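Side-chain contacts in putative dimetal phosphatase (PDB 2NXF), which probably hydrolyses ADP-ribose, CDP-choline and related nucleotide diphosphate compounds at a dinuclear metal centre: residues 92-95 against 96-100; 64-68 against 69-73; 74-77 against 78-82; 193-196 against 197-200; 157-161 against 162-166. All coordinates share one frame; numbering follows the deposited sequence.

Contact 1: residues 92-95 against 96-100. With ZN (zinc ion), chain C; PO4 (phosphate ion), chain F.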
# COMPACT_ATOMS: atom_id res chain seq x y z
N HIS A 92 1.65 -2.83 -8.63
CA HIS A 92 2.26 -3.31 -7.40
C HIS A 92 2.80 -2.14 -6.59
O HIS A 92 3.65 -1.39 -7.09
CB HIS A 92 3.43 -4.26 -7.71
CG HIS A 92 3.05 -5.42 -8.56
ND1 HIS A 92 2.34 -6.50 -8.08
CD2 HIS A 92 3.29 -5.67 -9.87
CE1 HIS A 92 2.15 -7.37 -9.07
NE2 HIS A 92 2.71 -6.88 -10.16
N VAL A 93 2.29 -2.01 -5.37
CA VAL A 93 2.81 -1.06 -4.38
C VAL A 93 3.89 -1.77 -3.59
O VAL A 93 3.72 -2.93 -3.22
CB VAL A 93 1.63 -0.59 -3.46
CG1 VAL A 93 2.15 0.29 -2.32
CG2 VAL A 93 0.60 0.15 -4.27
N TRP A 94 5.01 -1.10 -3.32
CA TRP A 94 6.08 -1.71 -2.50
C TRP A 94 5.91 -1.34 -1.02
O TRP A 94 5.81 -0.16 -0.66
CB TRP A 94 7.49 -1.34 -2.97
CG TRP A 94 7.78 -1.73 -4.38
CD1 TRP A 94 7.04 -2.55 -5.19
CD2 TRP A 94 8.92 -1.33 -5.15
NE1 TRP A 94 7.64 -2.66 -6.43
CE2 TRP A 94 8.79 -1.91 -6.44
CE3 TRP A 94 10.02 -0.51 -4.88
CZ2 TRP A 94 9.73 -1.70 -7.46
CZ3 TRP A 94 10.97 -0.30 -5.89
CH2 TRP A 94 10.81 -0.90 -7.17
N GLY A 95 5.83 -2.38 -0.19
CA GLY A 95 5.75 -2.20 1.26
C GLY A 95 6.98 -2.73 1.99
O GLY A 95 7.99 -3.14 1.38
N ASN A 96 6.93 -2.70 3.32
CA ASN A 96 8.10 -3.12 4.11
C ASN A 96 8.61 -4.52 3.80
O ASN A 96 9.81 -4.72 3.74
CB ASN A 96 7.95 -2.86 5.63
CG ASN A 96 6.67 -3.44 6.22
OD1 ASN A 96 5.58 -3.25 5.68
ND2 ASN A 96 6.81 -4.15 7.34
N HIS A 97 7.71 -5.48 3.57
CA HIS A 97 8.15 -6.86 3.30
C HIS A 97 8.84 -7.03 1.96
O HIS A 97 9.72 -7.88 1.81
CB HIS A 97 7.00 -7.84 3.53
CG HIS A 97 6.73 -8.05 4.98
ND1 HIS A 97 7.23 -9.13 5.68
CD2 HIS A 97 6.08 -7.28 5.89
CE1 HIS A 97 6.86 -9.03 6.95
NE2 HIS A 97 6.18 -7.91 7.11
N GLU A 98 8.46 -6.21 0.98
CA GLU A 98 9.26 -6.17 -0.26
C GLU A 98 10.70 -5.81 0.05
O GLU A 98 11.63 -6.47 -0.46
CB GLU A 98 8.69 -5.17 -1.27
CG GLU A 98 7.54 -5.73 -2.12
CD GLU A 98 6.22 -5.87 -1.35
OE1 GLU A 98 6.02 -5.12 -0.39
OE2 GLU A 98 5.39 -6.71 -1.76
N PHE A 99 10.90 -4.77 0.86
CA PHE A 99 12.28 -4.35 1.20
C PHE A 99 13.06 -5.32 2.09
O PHE A 99 14.30 -5.36 2.05
CB PHE A 99 12.30 -2.93 1.75
CG PHE A 99 11.77 -1.91 0.79
CD1 PHE A 99 12.51 -1.54 -0.35
CD2 PHE A 99 10.52 -1.35 0.98
CE1 PHE A 99 11.98 -0.59 -1.26
CE2 PHE A 99 9.99 -0.41 0.07
CZ PHE A 99 10.73 -0.04 -1.05
N TYR A 100 12.34 -6.10 2.90
CA TYR A 100 12.99 -7.14 3.70
C TYR A 100 13.56 -8.20 2.77
O TYR A 100 14.62 -8.77 3.05
CB TYR A 100 12.00 -7.82 4.66
CG TYR A 100 11.38 -6.92 5.71
CD1 TYR A 100 12.03 -5.78 6.18
CD2 TYR A 100 10.13 -7.24 6.26
CE1 TYR A 100 11.45 -4.96 7.14
CE2 TYR A 100 9.53 -6.43 7.21
CZ TYR A 100 10.19 -5.28 7.65
OH TYR A 100 9.57 -4.48 8.58
ZN ZN C . 3.50 -3.66 5.90
P PO4 F . 3.75 -6.08 8.71
O1 PO4 F . 2.78 -5.59 9.76
O2 PO4 F . 4.83 -6.90 9.37
O3 PO4 F . 3.09 -7.03 7.73
O4 PO4 F . 4.32 -4.93 7.93
O HOH W 1 4.51 -5.45 -4.12
O HOH W 2 1.91 -4.58 7.01

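Contact 2: residues 64-68 against 69-73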
# COMPACT_ATOMS: atom_id res chain seq x y z
N GLY A 64 8.66 -11.26 4.71
CA GLY A 64 10.09 -11.19 4.97
C GLY A 64 10.68 -12.51 5.48
O GLY A 64 11.88 -12.74 5.36
N HIS A 65 9.84 -13.39 6.04
CA HIS A 65 10.32 -14.72 6.45
C HIS A 65 10.92 -15.50 5.28
O HIS A 65 11.73 -16.39 5.49
CB HIS A 65 9.22 -15.56 7.10
CG HIS A 65 9.02 -15.26 8.55
ND1 HIS A 65 7.90 -14.61 9.03
CD2 HIS A 65 9.80 -15.50 9.63
CE1 HIS A 65 7.99 -14.49 10.34
NE2 HIS A 65 9.13 -15.01 10.73
N ASN A 66 10.50 -15.19 4.06
CA ASN A 66 11.08 -15.86 2.90
C ASN A 66 12.59 -15.64 2.80
O ASN A 66 13.33 -16.55 2.44
CB ASN A 66 10.37 -15.43 1.63
CG ASN A 66 8.95 -15.98 1.56
OD1 ASN A 66 8.75 -17.18 1.54
ND2 ASN A 66 7.96 -15.08 1.55
N ARG A 67 13.04 -14.42 3.10
CA ARG A 67 14.47 -14.10 3.12
C ARG A 67 15.19 -15.00 4.12
O ARG A 67 16.25 -15.56 3.83
CB ARG A 67 14.68 -12.62 3.49
CG ARG A 67 16.15 -12.22 3.72
CD ARG A 67 16.69 -11.55 2.51
NE ARG A 67 18.03 -11.01 2.72
CZ ARG A 67 18.98 -11.01 1.79
NH1 ARG A 67 18.73 -11.56 0.60
NH2 ARG A 67 20.18 -10.52 2.06
N ARG A 68 14.60 -15.15 5.30
CA ARG A 68 15.20 -15.96 6.37
C ARG A 68 15.28 -17.45 6.03
O ARG A 68 16.08 -18.16 6.62
CB ARG A 68 14.45 -15.74 7.69
CG ARG A 68 14.57 -14.30 8.23
CD ARG A 68 13.60 -14.06 9.40
NE ARG A 68 13.77 -15.04 10.47
CZ ARG A 68 13.06 -15.07 11.60
NH1 ARG A 68 12.12 -14.17 11.83
NH2 ARG A 68 13.30 -16.02 12.49
N ARG A 69 14.44 -17.92 5.11
CA ARG A 69 14.57 -19.30 4.60
C ARG A 69 15.17 -19.39 3.21
O ARG A 69 15.17 -20.47 2.61
CB ARG A 69 13.24 -20.09 4.68
CG ARG A 69 12.14 -19.54 3.82
CD ARG A 69 10.83 -20.28 4.08
NE ARG A 69 11.03 -21.73 4.01
CZ ARG A 69 10.77 -22.48 2.93
NH1 ARG A 69 10.27 -21.93 1.84
NH2 ARG A 69 11.01 -23.79 2.97
N ASP A 70 15.71 -18.27 2.72
CA ASP A 70 16.37 -18.19 1.43
C ASP A 70 15.46 -18.65 0.29
O ASP A 70 15.91 -19.39 -0.61
CB ASP A 70 17.69 -18.98 1.44
CG ASP A 70 18.62 -18.59 0.29
OD1 ASP A 70 18.59 -17.41 -0.16
OD2 ASP A 70 19.37 -19.47 -0.15
N ALA A 71 14.21 -18.21 0.35
CA ALA A 71 13.18 -18.60 -0.63
C ALA A 71 12.46 -17.40 -1.25
O ALA A 71 11.34 -17.54 -1.77
CB ALA A 71 12.17 -19.56 0.02
N SER A 72 13.08 -16.22 -1.21
CA SER A 72 12.43 -15.00 -1.72
C SER A 72 11.98 -15.14 -3.19
O SER A 72 10.85 -14.78 -3.54
CB SER A 72 13.36 -13.80 -1.56
OG SER A 72 13.69 -13.58 -0.20
N ASP A 73 12.86 -15.63 -4.05
CA ASP A 73 12.52 -15.71 -5.48
C ASP A 73 11.38 -16.71 -5.74
O ASP A 73 10.47 -16.42 -6.53
CB ASP A 73 13.74 -16.09 -6.31
CG ASP A 73 14.81 -15.00 -6.37
OD1 ASP A 73 14.56 -13.84 -5.95
OD2 ASP A 73 15.91 -15.31 -6.86
O HOH W 3 8.57 -19.78 1.06
O HOH W 4 16.24 -12.64 -0.56

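Contact 3: residues 74-77 against 78-82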
# COMPACT_ATOMS: atom_id res chain seq x y z
N ARG A 74 11.44 -17.88 -5.10
CA ARG A 74 10.38 -18.87 -5.34
C ARG A 74 9.04 -18.42 -4.77
O ARG A 74 8.00 -18.69 -5.36
CB ARG A 74 10.75 -20.28 -4.88
CG ARG A 74 10.82 -20.50 -3.40
CD ARG A 74 10.72 -22.01 -3.08
NE ARG A 74 11.54 -22.85 -3.96
CZ ARG A 74 11.41 -24.17 -4.08
NH1 ARG A 74 10.48 -24.82 -3.39
NH2 ARG A 74 12.20 -24.85 -4.91
N ALA A 75 9.07 -17.73 -3.63
CA ALA A 75 7.84 -17.17 -3.05
C ALA A 75 7.23 -16.14 -3.99
O ALA A 75 6.01 -16.14 -4.24
CB ALA A 75 8.10 -16.55 -1.66
N LEU A 76 8.06 -15.26 -4.53
CA LEU A 76 7.54 -14.25 -5.45
C LEU A 76 6.96 -14.94 -6.69
O LEU A 76 5.87 -14.58 -7.16
CB LEU A 76 8.64 -13.26 -5.85
CG LEU A 76 8.16 -12.17 -6.82
CD1 LEU A 76 7.03 -11.33 -6.21
CD2 LEU A 76 9.36 -11.30 -7.26
N ASP A 77 7.65 -15.97 -7.17
CA ASP A 77 7.18 -16.71 -8.36
C ASP A 77 5.78 -17.26 -8.11
O ASP A 77 4.92 -17.23 -8.99
CB ASP A 77 8.13 -17.87 -8.67
CG ASP A 77 9.40 -17.43 -9.39
OD1 ASP A 77 9.52 -16.26 -9.81
OD2 ASP A 77 10.31 -18.29 -9.53
N THR A 78 5.57 -17.76 -6.90
CA THR A 78 4.30 -18.36 -6.53
C THR A 78 3.15 -17.37 -6.63
O THR A 78 2.12 -17.67 -7.26
CB THR A 78 4.37 -19.00 -5.12
OG1 THR A 78 5.27 -20.12 -5.18
CG2 THR A 78 2.98 -19.50 -4.68
N VAL A 79 3.32 -16.20 -6.04
CA VAL A 79 2.26 -15.20 -6.06
C VAL A 79 2.08 -14.57 -7.43
O VAL A 79 0.95 -14.24 -7.81
CB VAL A 79 2.43 -14.09 -4.96
CG1 VAL A 79 2.36 -14.72 -3.56
CG2 VAL A 79 3.71 -13.29 -5.15
N MSE A 80 3.18 -14.42 -8.18
CA MSE A 80 3.09 -13.88 -9.54
C MSE A 80 2.32 -14.83 -10.45
O MSE A 80 1.53 -14.38 -11.29
CB MSE A 80 4.48 -13.58 -10.15
CG MSE A 80 5.23 -12.40 -9.48
SE MSE A 80 4.21 -10.69 -9.40
CE MSE A 80 3.50 -10.66 -11.09
N ALA A 81 2.52 -16.14 -10.27
CA ALA A 81 1.78 -17.14 -11.04
C ALA A 81 0.27 -17.05 -10.78
O ALA A 81 -0.53 -17.21 -11.71
CB ALA A 81 2.29 -18.54 -10.75
N GLU A 82 -0.12 -16.79 -9.53
CA GLU A 82 -1.55 -16.61 -9.22
C GLU A 82 -2.10 -15.35 -9.86
O GLU A 82 -3.19 -15.39 -10.44
CB GLU A 82 -1.82 -16.59 -7.71
CG GLU A 82 -1.38 -17.88 -6.98
CD GLU A 82 -2.14 -19.12 -7.42
OE1 GLU A 82 -3.26 -19.00 -7.96
OE2 GLU A 82 -1.59 -20.23 -7.23

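Contact 4: residues 193-196 against 197-200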
# COMPACT_ATOMS: atom_id res chain seq x y z
N ARG A 193 4.41 5.75 15.59
CA ARG A 193 4.69 5.52 14.17
C ARG A 193 6.18 5.52 13.83
O ARG A 193 6.57 5.06 12.76
CB ARG A 193 3.96 6.54 13.29
CG ARG A 193 4.55 7.95 13.32
CD ARG A 193 3.62 8.92 12.58
NE ARG A 193 4.18 10.26 12.44
CZ ARG A 193 4.15 11.21 13.38
NH1 ARG A 193 3.61 10.98 14.59
NH2 ARG A 193 4.66 12.42 13.13
N PHE A 194 7.01 6.06 14.74
CA PHE A 194 8.44 6.16 14.47
C PHE A 194 9.16 4.86 14.80
O PHE A 194 9.86 4.74 15.82
CB PHE A 194 9.05 7.37 15.18
CG PHE A 194 8.64 8.68 14.56
CD1 PHE A 194 9.15 9.06 13.31
CD2 PHE A 194 7.72 9.51 15.19
CE1 PHE A 194 8.76 10.26 12.72
CE2 PHE A 194 7.33 10.72 14.61
CZ PHE A 194 7.85 11.09 13.37
N VAL A 195 8.97 3.90 13.90
CA VAL A 195 9.53 2.56 13.97
C VAL A 195 10.13 2.21 12.61
O VAL A 195 9.75 2.80 11.59
CB VAL A 195 8.47 1.48 14.34
CG1 VAL A 195 8.07 1.63 15.80
CG2 VAL A 195 7.24 1.56 13.43
N LYS A 196 11.06 1.26 12.62
CA LYS A 196 11.86 0.84 11.47
C LYS A 196 11.00 0.22 10.36
O LYS A 196 11.39 0.25 9.18
CB LYS A 196 12.90 -0.17 11.97
CG LYS A 196 13.95 -0.61 10.99
CD LYS A 196 14.91 -1.58 11.68
CE LYS A 196 15.67 -2.41 10.66
NZ LYS A 196 16.74 -3.24 11.31
N PHE A 197 9.84 -0.33 10.72
CA PHE A 197 8.99 -0.94 9.70
C PHE A 197 8.07 0.06 8.97
O PHE A 197 7.29 -0.34 8.12
CB PHE A 197 8.21 -2.15 10.25
CG PHE A 197 7.30 -1.85 11.41
CD1 PHE A 197 6.00 -1.34 11.20
CD2 PHE A 197 7.69 -2.18 12.72
CE1 PHE A 197 5.11 -1.13 12.27
CE2 PHE A 197 6.80 -1.97 13.82
CZ PHE A 197 5.52 -1.46 13.59
N ASN A 198 8.18 1.34 9.34
CA ASN A 198 7.53 2.42 8.62
C ASN A 198 8.53 3.26 7.83
O ASN A 198 9.72 2.97 7.77
CB ASN A 198 6.69 3.29 9.56
CG ASN A 198 5.53 2.54 10.16
OD1 ASN A 198 5.04 1.55 9.59
ND2 ASN A 198 5.05 3.02 11.30
N GLY A 199 8.01 4.32 7.22
CA GLY A 199 8.82 5.19 6.39
C GLY A 199 8.03 6.43 6.08
O GLY A 199 6.90 6.60 6.54
N GLY A 200 8.65 7.30 5.30
CA GLY A 200 7.99 8.52 4.89
C GLY A 200 8.21 8.88 3.43
O GLY A 200 8.90 8.16 2.68
O HOH W 5 12.42 2.36 7.77

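Contact 5: residues 157-161 against 162-166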
# COMPACT_ATOMS: atom_id res chain seq x y z
N ARG A 157 16.57 1.91 1.82
CA ARG A 157 17.66 2.73 1.28
C ARG A 157 19.01 2.13 1.71
O ARG A 157 19.07 1.45 2.73
CB ARG A 157 17.52 4.17 1.78
CG ARG A 157 16.30 4.94 1.25
CD ARG A 157 16.38 5.14 -0.28
NE ARG A 157 15.21 5.84 -0.81
CZ ARG A 157 14.96 5.99 -2.11
NH1 ARG A 157 15.78 5.46 -3.03
NH2 ARG A 157 13.87 6.67 -2.49
N GLU A 158 20.06 2.37 0.92
CA GLU A 158 21.38 1.78 1.15
C GLU A 158 22.12 2.52 2.25
O GLU A 158 22.14 3.75 2.27
CB GLU A 158 22.23 1.85 -0.12
CG GLU A 158 21.71 1.07 -1.32
CD GLU A 158 22.50 1.33 -2.61
OE1 GLU A 158 23.73 1.59 -2.53
OE2 GLU A 158 21.90 1.26 -3.71
N GLU A 159 22.75 1.77 3.14
CA GLU A 159 23.58 2.35 4.18
C GLU A 159 24.57 3.33 3.56
O GLU A 159 25.13 3.05 2.50
CB GLU A 159 24.34 1.23 4.91
CG GLU A 159 23.50 0.51 5.94
CD GLU A 159 23.44 1.26 7.28
OE1 GLU A 159 24.19 2.25 7.45
OE2 GLU A 159 22.64 0.84 8.16
N GLU A 160 24.74 4.49 4.20
CA GLU A 160 25.68 5.54 3.78
C GLU A 160 25.16 6.47 2.68
O GLU A 160 25.80 7.50 2.40
CB GLU A 160 27.05 4.96 3.38
CG GLU A 160 27.81 4.27 4.50
CD GLU A 160 29.09 3.60 4.03
OE1 GLU A 160 29.56 3.90 2.90
OE2 GLU A 160 29.65 2.79 4.79
N SER A 161 24.03 6.12 2.06
CA SER A 161 23.39 7.03 1.10
C SER A 161 22.80 8.21 1.86
O SER A 161 22.44 8.10 3.04
CB SER A 161 22.30 6.33 0.27
OG SER A 161 21.16 6.00 1.04
N GLU A 162 22.70 9.34 1.18
CA GLU A 162 22.14 10.57 1.74
C GLU A 162 20.76 10.30 2.31
O GLU A 162 20.44 10.71 3.44
CB GLU A 162 22.08 11.62 0.63
CG GLU A 162 21.84 13.04 1.09
CD GLU A 162 22.11 14.05 -0.03
OE1 GLU A 162 21.45 13.95 -1.10
OE2 GLU A 162 22.97 14.93 0.15
N LYS A 163 19.92 9.60 1.55
CA LYS A 163 18.57 9.35 1.99
C LYS A 163 18.49 8.39 3.18
O LYS A 163 17.70 8.59 4.09
CB LYS A 163 17.70 8.89 0.82
CG LYS A 163 16.33 9.48 0.90
CD LYS A 163 15.52 9.34 -0.41
CE LYS A 163 15.38 10.68 -1.12
NZ LYS A 163 14.45 10.57 -2.28
N HIS A 164 19.34 7.36 3.21
CA HIS A 164 19.36 6.46 4.38
C HIS A 164 19.79 7.22 5.64
O HIS A 164 19.20 7.05 6.71
CB HIS A 164 20.30 5.28 4.14
CG HIS A 164 20.32 4.30 5.27
ND1 HIS A 164 21.07 4.49 6.41
CD2 HIS A 164 19.68 3.12 5.43
CE1 HIS A 164 20.88 3.47 7.23
NE2 HIS A 164 20.05 2.62 6.66
N THR A 165 20.83 8.05 5.50
CA THR A 165 21.35 8.82 6.63
C THR A 165 20.27 9.79 7.14
O THR A 165 20.02 9.87 8.35
CB THR A 165 22.63 9.59 6.24
OG1 THR A 165 23.62 8.65 5.78
CG2 THR A 165 23.21 10.34 7.43
N HIS A 166 19.62 10.49 6.22
CA HIS A 166 18.52 11.39 6.57
C HIS A 166 17.43 10.65 7.34
O HIS A 166 16.98 11.10 8.40
CB HIS A 166 17.93 12.02 5.31
CG HIS A 166 16.86 13.03 5.59
ND1 HIS A 166 17.04 14.09 6.45
CD2 HIS A 166 15.60 13.14 5.12
CE1 HIS A 166 15.94 14.82 6.49
NE2 HIS A 166 15.05 14.26 5.69
O HOH W 6 19.88 0.30 8.00
O HOH W 7 23.55 5.82 6.42
O HOH W 8 25.33 9.97 4.27

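Contact 1: residues 92-95 against 96-100
Gly95 and Glu98 meet beside the dinuclear metal site, where the chain leaves strand 89-92 and turns into helix 96-101. Glu98 bends at chi2 (74°), which folds its carboxylate back to the start of the helix, and OE1 accepts from Gly95 N at 2.8 Å, the donor standing above the carboxylate plane. The same carboxylate has outside partners: Asp60 N bonds to OE1 and Ile61 N to OE2, so Glu98 ties this turn to the backbone of the zinc ligand Asp60. Gly95 is the N-cap residue, its O taking a weak bond from Phe99 N.

Gly95, Asn96, His97 and Glu98 spell the GNHE signature of calcineurin-like phosphoesterases. Asn96 OD1 binds zinc at 2.1 Å, with Asp60, His228 and His265 completing the protein ligands. Its ND2 donates twice, to phosphate O4 (2.7 Å) and, in the amide plane and almost dead straight (178°), to Tyr100 OH; together these bonds fix the amide's rotation. His97 NE2 reaches phosphate O2 at 2.8 Å, edge-on in the ring plane, while its ND1 pairs with Gly64 N.

On the buried flank, Phe99 and Trp94 cross at about a right angle, Phe99 CZ lying at the indole edge 3.9 Å from Trp94 CE3. Phe99 CD2 also sits 3.1 Å from Gly95 O. Replacing Phe99 with an alanine would probably open a gap beside Trp94 and leave Trp94 CE3 without the phenyl ring at this edge. Trp94 NE1 bonds to Leu112 O.

Contact 2: residues 64-68 against 69-73
His65 O starts the contact by accepting from Arg69 N at 3.1 Å, a bond of the last turn of the short helix 65-68. Asn66 follows, and its O accepts two backbone N-H groups: Ala71 N comes in at 2.8 Å and nearly straight (174°), while Arg69 N adds a weak bond. Arg69 CG packs on this same carbonyl, 3.5 Å from Asn66 O, because chi1 (64°) places it between the backbone N and the carbonyl carbon. Farther out, a water joins Asn66 OD1 to Arg69 NH1. Asn66 ND2 bonds to Tyr16 O and Asp63 O, outside this turn.

Arg67 O accepts from Asp70 N at 3.0 Å, the donor standing above the carbonyl plane. With the Ala71 bond to Asn66 O this makes a Schellman motif, and Asp70, at positive phi, is its C-prime residue: the helix ends here and the chain is turned at once into helix 72-84. Ser72 OG lies 3.4 Å from Arg67 CA, and a second water bridges it to Arg67 NH1, meeting the guanidinium at its edge. Ser72 OG also bonds to Asn101 OD1.

Contact 3: residues 74-77 against 78-82
Arg74 O takes Thr78 N at 3.0 Å, and Thr78 OG1 stands 3.1 Å from the same oxygen. Thr78 chi1 (-67°) sets OG1 beside its own backbone N, which puts the hydroxyl over the preceding turn. The ladder continues regularly, with Val79 N on Ala75 O, Met80 N on Leu76 O at 2.9 Å, and Ala81 N on Asp77 O.

The apolar contact centres on Leu76 CD1. Met80, a selenomethionine, runs side by side with Leu76 and offers CG at 3.9 Å from Leu76 CD1. Val79 crosses Leu76 at about a right angle, its CG2 lying 4.0 Å from Leu76 CD1. This branch of Val79 is also pressed against the backbone, 3.2 Å from Leu76 O. Beyond CG the Met80 chain bends at chi2 and chi3, leading the selenium away from Leu76 to His92.

Val79 also packs on Tyr16, Ile61 and Leu40 of helix 35-49, whereas Arg74, Asp77 and Ala81 are exposed. It is an amphipathic helix, and helix 72-84 belongs to the beta-alpha-beta crossover between the adjacent parallel strands 54-57 and 89-92.

Contact 4: residues 193-196 against 197-200
Phe197 CG stands between its backbone N and carbonyl carbon (chi1 60°), and Val195 CG2 takes the equivalent place on its own residue; the two torsions bring the ring over the methyl group. Both residues belong to a type I beta turn from Val195 to Asn198, in the loop that leads to helix 203-219. Val195 CG2 sits over the middle of one face of the Phe197 ring, 3.5 Å from the ring centroid and only 11° off the normal, a CH-pi contact. The ring thus lies flat on the valine. Phe197 CB, not the ring, meets Tyr100 OH and lies against Asn96 of helix 96-101, close to the bound phosphate. With an alanine here, Val195 CG2 would probably lose the aromatic face it packs on, leaving a gap over that methyl group.

The turn is closed by Asn198 N, which bonds to Val195 O at 3.1 Å from above the carbonyl plane; Trp243 NE1 donates to that oxygen too. Asn198 then reaches back past the turn: ND2 donates to Arg193 O at 2.9 Å, nearly straight (166°) and close to the amide plane, and it has a second acceptor in Ile239 O. On its way ND2 passes 3.4 Å from Val195 CG2. The other end of the amide, OD1, accepts from His265 NE2, so Asn198 is a second-shell residue that positions a zinc ligand, with both ends of its amide held. A water joins Lys196 O and Asn198 O, at 2.7 Å from Lys196 O.

Contact 5: residues 157-161 against 162-166
The His164 ring has Glu159 CA over one face, 4.0 Å from the centroid and 11° off the normal, a CH-pi contact; a water lies at its edge, in plane, bonded to NE2. That water also donates to Glu159 OE2, whose carboxylate is turned 47° from the ring plane. Arg157 offers another flat group: Lys163 CD packs over a face of its guanidinium, 3.5 Å from Arg157 NE. Between these groups a type II beta turn, Glu158 to Ser161, delivers the N-cap of helix 162-174.

Ser161 is that cap. Its OG accepts from His164 N at 3.1 Å and donates to Glu158 O at 2.7 Å, in the carbonyl plane and on a lone pair. Ser161 N bonds to the same oxygen, so one carbonyl both closes the turn and orients the capping hydroxyl. His164 CB is pressed in here, 3.0 Å from Glu158 O. Its chi1 (-177°) turns the ring back along the turn, and CD2 lies close to Arg157 O. The first helical bond follows, Thr165 N to Ser161 O at 2.9 Å.

Lys163 NZ and Arg157 NH2 come close together, but both form salt bridges with Asp151 OD1, and Arg157 NH1 has a second carboxylate in Asp130, so the two acids together would probably offset the two positive charges. On the solvent side, waters stitch the turn to the helix: one bonds to Glu160 O and Thr165 OG1, and another joins Glu160 N, His164 ND1 and Thr165 OG1, 2.8 Å from His164 ND1.

Along the chain the order is contact 2, contact 3, contact 1, contact 5, contact 4; each closes before the next opens, so none nest or cross. Contact 2 closes the bend from helix 65-68 into helix 72-84, and contact 3 continues along that helix; Asn66 OD1 packs on Ala75 CB between them. Contact 1 closes the turn between strand 89-92 and helix 96-101, and touches its predecessors through His97 to Gly64 and His92 to Met80. In the other half, contact 5 starts helix 162-174 and contact 4 shapes the loop before helix 203-219. The latter meets contact 1 through Phe197 against Tyr100 and Asn96; contact 5 touches none of the others.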